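Local coordinates for methylated RNA-binding protein 1 (Saccharomyces cerevisiae S288c, PDB 4RCM) that recognises N6-methyladenosine in RNA through its YTH domain and, by binding the 3'-UTR of PHO4 mRNA, lowers that message's stability to regulate phosphate metabolism, at residues K53-N56 with S57-V61; Y141-G144 with I145-N149. All blocks are in the same frame, centred on the assembly; numbering follows the deposited sequence. Where two conformers were deposited one is given.

Contact 1. Residues K53-N56 with S57-V61; sequences KKLN and SGAKV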
ATOM      1  N   LYS A  53     -15.495   4.428  -1.751  1.00 19.96           N
ATOM      2  CA  LYS A  53     -16.849   4.889  -2.053  1.00 22.14           C
ATOM      3  C   LYS A  53     -17.142   6.299  -1.573  1.00 22.20           C
ATOM      4  O   LYS A  53     -17.845   7.034  -2.222  1.00 22.28           O
ATOM      5  CB  LYS A  53     -17.856   3.975  -1.376  1.00 25.72           C
ATOM      6  CG  LYS A  53     -18.726   3.165  -2.300  1.00 29.79           C
ATOM      7  CD  LYS A  53     -19.719   2.326  -1.491  1.00 31.68           C
ATOM      8  N   LYS A  54     -16.658   6.633  -0.387  1.00 22.40           N
ATOM      9  CA  LYS A  54     -17.024   7.872   0.278  1.00 24.98           C
ATOM     10  C   LYS A  54     -16.086   9.027  -0.124  1.00 27.42           C
ATOM     11  O   LYS A  54     -16.290  10.164   0.299  1.00 27.25           O
ATOM     12  CB  LYS A  54     -16.978   7.674   1.803  1.00 24.31           C
ATOM     13  CG  LYS A  54     -17.952   6.641   2.354  1.00 25.72           C
ATOM     14  CD  LYS A  54     -19.405   7.017   2.126  1.00 27.01           C
ATOM     15  N   LEU A  55     -15.047   8.726  -0.911  1.00 27.12           N
ATOM     16  CA  LEU A  55     -14.170   9.772  -1.479  1.00 24.70           C
ATOM     17  C   LEU A  55     -14.995  10.789  -2.266  1.00 25.31           C
ATOM     18  O   LEU A  55     -15.916  10.431  -3.038  1.00 22.01           O
ATOM     19  CB  LEU A  55     -13.118   9.191  -2.412  1.00 23.54           C
ATOM     20  CG  LEU A  55     -12.068   8.260  -1.825  1.00 23.71           C
ATOM     21  CD1 LEU A  55     -11.241   7.731  -2.968  1.00 22.14           C
ATOM     22  CD2 LEU A  55     -11.191   8.968  -0.808  1.00 22.19           C
ATOM     23  N   ASN A  56     -14.657  12.055  -2.051  1.00 28.68           N
ATOM     24  CA  ASN A  56     -15.321  13.168  -2.744  0.50 29.25           C
ATOM     25  C   ASN A  56     -14.245  14.068  -3.330  1.00 29.31           C
ATOM     26  O   ASN A  56     -13.129  14.150  -2.803  1.00 28.91           O
ATOM     27  CB  ASN A  56     -16.252  13.955  -1.788  0.50 28.93           C
ATOM     28  CG  ASN A  56     -17.371  14.707  -2.519  0.50 29.57           C
ATOM     29  OD1 ASN A  56     -17.702  15.845  -2.180  0.50 25.19           O
ATOM     30  ND2 ASN A  56     -17.958  14.067  -3.523  0.50 29.48           N
ATOM     31  N   SER A  57     -14.588  14.718  -4.435  1.00 30.47           N
ATOM     32  CA  SER A  57     -13.730  15.701  -5.105  1.00 32.61           C
ATOM     33  C   SER A  57     -12.490  14.964  -5.643  1.00 29.17           C
ATOM     34  O   SER A  57     -12.635  13.981  -6.374  1.00 33.75           O
ATOM     35  CB  SER A  57     -13.425  16.901  -4.159  1.00 35.95           C
ATOM     36  OG  SER A  57     -14.624  17.402  -3.513  1.00 37.62           O
ATOM     37  N   GLY A  58     -11.291  15.407  -5.299  1.00 25.77           N
ATOM     38  CA  GLY A  58     -10.102  14.711  -5.739  1.00 22.81           C
ATOM     39  C   GLY A  58      -9.388  13.989  -4.597  1.00 21.28           C
ATOM     40  O   GLY A  58      -8.177  13.882  -4.609  1.00 19.77           O
ATOM     41  N   ALA A  59     -10.125  13.532  -3.595  1.00 16.41           N
ATOM     42  CA  ALA A  59      -9.511  12.782  -2.492  1.00 15.27           C
ATOM     43  C   ALA A  59      -9.119  11.399  -3.003  1.00 15.02           C
ATOM     44  O   ALA A  59      -9.795  10.838  -3.900  1.00 14.21           O
ATOM     45  CB  ALA A  59     -10.462  12.658  -1.342  1.00 15.48           C
ATOM     46  N   LYS A  60      -8.037  10.863  -2.446  1.00 12.13           N
ATOM     47  CA  LYS A  60      -7.457   9.569  -2.874  1.00 12.69           C
ATOM     48  C   LYS A  60      -7.316   8.530  -1.723  1.00 12.17           C
ATOM     49  O   LYS A  60      -7.350   8.908  -0.561  1.00 11.20           O
ATOM     50  CB  LYS A  60      -6.050   9.844  -3.487  1.00 12.44           C
ATOM     51  CG  LYS A  60      -6.071  10.889  -4.613  1.00 12.49           C
ATOM     52  CD  LYS A  60      -4.680  11.182  -5.154  1.00 13.37           C
ATOM     53  CE  LYS A  60      -4.651  12.272  -6.244  1.00 13.95           C
ATOM     54  NZ  LYS A  60      -3.238  12.589  -6.687  1.00 13.56           N
ATOM     55  N   VAL A  61      -7.186   7.231  -2.086  1.00 12.56           N
ATOM     56  CA  VAL A  61      -6.754   6.139  -1.166  1.00 11.43           C
ATOM     57  C   VAL A  61      -5.368   5.622  -1.597  1.00 11.20           C
ATOM     58  O   VAL A  61      -5.168   5.216  -2.775  1.00 10.52           O
ATOM     59  CB  VAL A  61      -7.738   4.980  -1.108  1.00 13.53           C
ATOM     60  CG1 VAL A  61      -7.182   3.777  -0.359  1.00 11.64           C
ATOM     61  CG2 VAL A  61      -9.010   5.415  -0.419  1.00 11.92           C
TER
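Between N56 and A59 the chain reverses in a type II' beta turn, closed by a hydrogen bond of 3.2 Å from A59 N to N56 O. The N-H points fairly straight at its acceptor (159°), yet the donor sits above the carbonyl plane, 37° out of it. S57 takes the first inner position of the turn with a positive phi, a backbone conformation more often met with glycine, and G58 follows it. Folding back in this way sets A59 opposite L55, and these two carry the apolar part of the contact. L55 spreads its two methyls over the returning chain: CD2 lies 3.8 Å from A59 CB, while CD1 comes to 3.6 Å from A59 O and so rests against backbone as well as side chain. With its CG anti to the carbonyl carbon (chi1 -65°) and CD1 anti to its own CA, L55 also reaches V61, whose CG2 is 4.1 Å from L55 CD1; the two side chains meet at about a right angle. A59 CB also lies 3.4 Å from N56 O, the oxygen that closes the turn. K60 turns its side chain the other way, its NZ hydrogen-bonded to N11 O, and its backbone pairs with R17, while V61 enters strand 61-67 and bonds through its backbone to M79. The connection from helix 42-53 to strand 61-67 of the YTH domain thus combines one turn-closing backbone bond at the surface with a leucine laid over the residues that follow, which joins the exposed turn to the buried start of a central strand through apolar packing.

Contact 2. Residues Y141-G144 with I145-N149; sequences YSIG and ISIIN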
ATOM      1  N   TYR A 141      -4.026  10.844   8.135  1.00 12.39           N
ATOM      2  CA  TYR A 141      -3.509  11.609   7.009  1.00 12.16           C
ATOM      3  C   TYR A 141      -2.109  12.174   7.225  1.00 11.93           C
ATOM      4  O   TYR A 141      -1.163  11.898   6.443  1.00  9.33           O
ATOM      5  CB  TYR A 141      -4.502  12.735   6.716  1.00 13.21           C
ATOM      6  CG  TYR A 141      -4.137  13.592   5.565  1.00 12.71           C
ATOM      7  CD1 TYR A 141      -4.368  13.192   4.243  1.00 12.07           C
ATOM      8  CD2 TYR A 141      -3.562  14.832   5.786  1.00 12.71           C
ATOM      9  CE1 TYR A 141      -4.021  14.031   3.170  1.00 13.16           C
ATOM     10  CE2 TYR A 141      -3.228  15.674   4.739  1.00 13.12           C
ATOM     11  CZ  TYR A 141      -3.449  15.287   3.438  1.00 11.86           C
ATOM     12  OH  TYR A 141      -3.033  16.159   2.470  1.00 11.73           O
ATOM     13  N   SER A 142      -1.953  12.927   8.312  1.00 11.86           N
ATOM     14  CA  SER A 142      -0.659  13.593   8.550  0.50 10.79           C
ATOM     15  C   SER A 142       0.539  12.635   8.651  1.00 11.50           C
ATOM     16  O   SER A 142       1.617  12.959   8.105  1.00 10.85           O
ATOM     17  CB  SER A 142      -0.719  14.563   9.743  0.50 10.49           C
ATOM     18  OG  SER A 142      -1.081  13.916  10.937  0.50  9.28           O
ATOM     19  N   ILE A 143       0.382  11.494   9.321  1.00 11.84           N
ATOM     20  CA  ILE A 143       1.440  10.484   9.410  1.00 11.63           C
ATOM     21  C   ILE A 143       1.666   9.905   8.004  1.00 10.08           C
ATOM     22  O   ILE A 143       2.814   9.738   7.549  1.00  8.06           O
ATOM     23  CB  ILE A 143       1.065   9.281  10.339  1.00 15.11           C
ATOM     24  CG1 ILE A 143       0.578   9.717  11.741  1.00 18.42           C
ATOM     25  CG2 ILE A 143       2.241   8.321  10.477  1.00 13.87           C
ATOM     26  CD1 ILE A 143       1.532  10.581  12.454  1.00 20.84           C
ATOM     27  N   GLY A 144       0.583   9.572   7.299  1.00  8.42           N
ATOM     28  CA  GLY A 144       0.748   9.049   5.955  1.00  8.06           C
ATOM     29  C   GLY A 144       1.534   9.945   5.028  1.00  7.44           C
ATOM     30  O   GLY A 144       2.403   9.478   4.258  1.00  7.87           O
ATOM     31  N   ILE A 145       1.263  11.248   5.117  1.00  7.82           N
ATOM     32  CA  ILE A 145       1.943  12.206   4.275  1.00  8.40           C
ATOM     33  C   ILE A 145       3.425  12.201   4.615  1.00  8.58           C
ATOM     34  O   ILE A 145       4.324  12.228   3.724  1.00  8.15           O
ATOM     35  CB  ILE A 145       1.367  13.651   4.458  1.00  8.43           C
ATOM     36  CG1 ILE A 145      -0.016  13.767   3.815  1.00  8.69           C
ATOM     37  CG2 ILE A 145       2.309  14.676   3.884  1.00  8.71           C
ATOM     38  CD1 ILE A 145      -0.018  13.648   2.297  1.00  9.05           C
ATOM     39  N   SER A 146       3.728  12.200   5.895  1.00  9.74           N
ATOM     40  CA  SER A 146       5.164  12.204   6.281  0.70  9.75           C
ATOM     41  C   SER A 146       5.856  10.915   5.793  1.00 10.23           C
ATOM     42  O   SER A 146       7.011  10.954   5.376  1.00 10.36           O
ATOM     43  CB  SER A 146       5.331  12.397   7.790  0.70 10.87           C
ATOM     44  OG  SER A 146       4.880  11.257   8.486  0.70 11.45           O
ATOM     45  N   ILE A 147       5.164   9.770   5.813  1.00  9.89           N
ATOM     46  CA  ILE A 147       5.755   8.544   5.277  1.00 10.08           C
ATOM     47  C   ILE A 147       5.931   8.617   3.731  1.00 10.15           C
ATOM     48  O   ILE A 147       6.962   8.212   3.203  1.00  8.47           O
ATOM     49  CB  ILE A 147       5.040   7.263   5.751  1.00 10.99           C
ATOM     50  CG1 ILE A 147       5.103   7.145   7.282  1.00 11.37           C
ATOM     51  CG2 ILE A 147       5.772   6.026   5.218  1.00 11.46           C
ATOM     52  CD1 ILE A 147       4.002   6.295   7.883  1.00 12.59           C
ATOM     53  N   ILE A 148       4.946   9.156   3.009  1.00  9.72           N
ATOM     54  CA  ILE A 148       5.123   9.361   1.556  1.00  9.59           C
ATOM     55  C   ILE A 148       6.388  10.159   1.304  1.00 10.08           C
ATOM     56  O   ILE A 148       7.143   9.819   0.397  1.00  9.96           O
ATOM     57  CB  ILE A 148       3.925  10.078   0.896  1.00  9.62           C
ATOM     58  CG1 ILE A 148       2.704   9.180   0.947  1.00 10.10           C
ATOM     59  CG2 ILE A 148       4.220  10.431  -0.544  1.00 10.02           C
ATOM     60  CD1 ILE A 148       2.817   7.931   0.054  1.00 10.88           C
ATOM     61  N   ASN A 149       6.643  11.185   2.134  1.00 11.45           N
ATOM     62  CA  ASN A 149       7.784  12.074   1.895  1.00 11.42           C
ATOM     63  C   ASN A 149       9.114  11.381   2.092  1.00 12.45           C
ATOM     64  O   ASN A 149      10.113  11.690   1.388  1.00 10.09           O
ATOM     65  CB  ASN A 149       7.711  13.348   2.753  1.00 12.31           C
ATOM     66  CG  ASN A 149       6.672  14.344   2.251  1.00 11.01           C
ATOM     67  OD1 ASN A 149       6.387  14.436   1.032  1.00 11.30           O
ATOM     68  ND2 ASN A 149       6.063  15.061   3.179  1.00 10.45           N
TER
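One face of the Y141 ring receives I145, one helical turn further on: CG1 of I145 stands 3.9 Å from the ring centroid, 16° off the normal, in a CH-pi contact. Its CD1 continues over the same face toward the hydroxyl end, 3.9 Å from Y141 OH, and that hydroxyl is hydrogen-bonded to I12 O. A chi1 of -178° sets CG of Y141 anti to the backbone N and brings a ring face to I145. F18 of strand 17-23 touches both side chains. Round the helix, I143 and I147 repeat the i to i+4 spacing, with CG2 of I143 3.7 Å from CD1 of I147. Beneath them run the backbone bonds of an alpha helix, such as I148 N to G144 O at 2.9 Å. I143 O accepts from I147 N at 2.9 Å, nearly in line with the carbonyl, and, in the S146 conformer given, also from S146 OG at 2.7 Å, coming in from the side of the C=O and tilted from its plane. The helix thus meets its backbone polarity internally while I145, I147 and I148 pack on F18 and F64 of the sheet, and I143, S146 and I147 meet F120 of a loop.

Both contacts are local, joining residues a few positions apart in the YTH domain, and their centres lie about 17 Å from each other without touching. Contact 1 is a surface turn linking helix 42-53 to strand 61-67; contact 2 is a partly buried piece of helix 141-151. The same sheet receives both: V61 opens strand 61-67, and F64 further along it meets I147 and I148. Their chemistry follows their place. The turn has one backbone bond across it, with aliphatic packing on its inner side, whereas the helix has a ladder of such bonds, an aromatic face and a side-chain hydroxyl. Both lie away from the annotated sites, nearest atoms about 14 and 18 Å from the RNA.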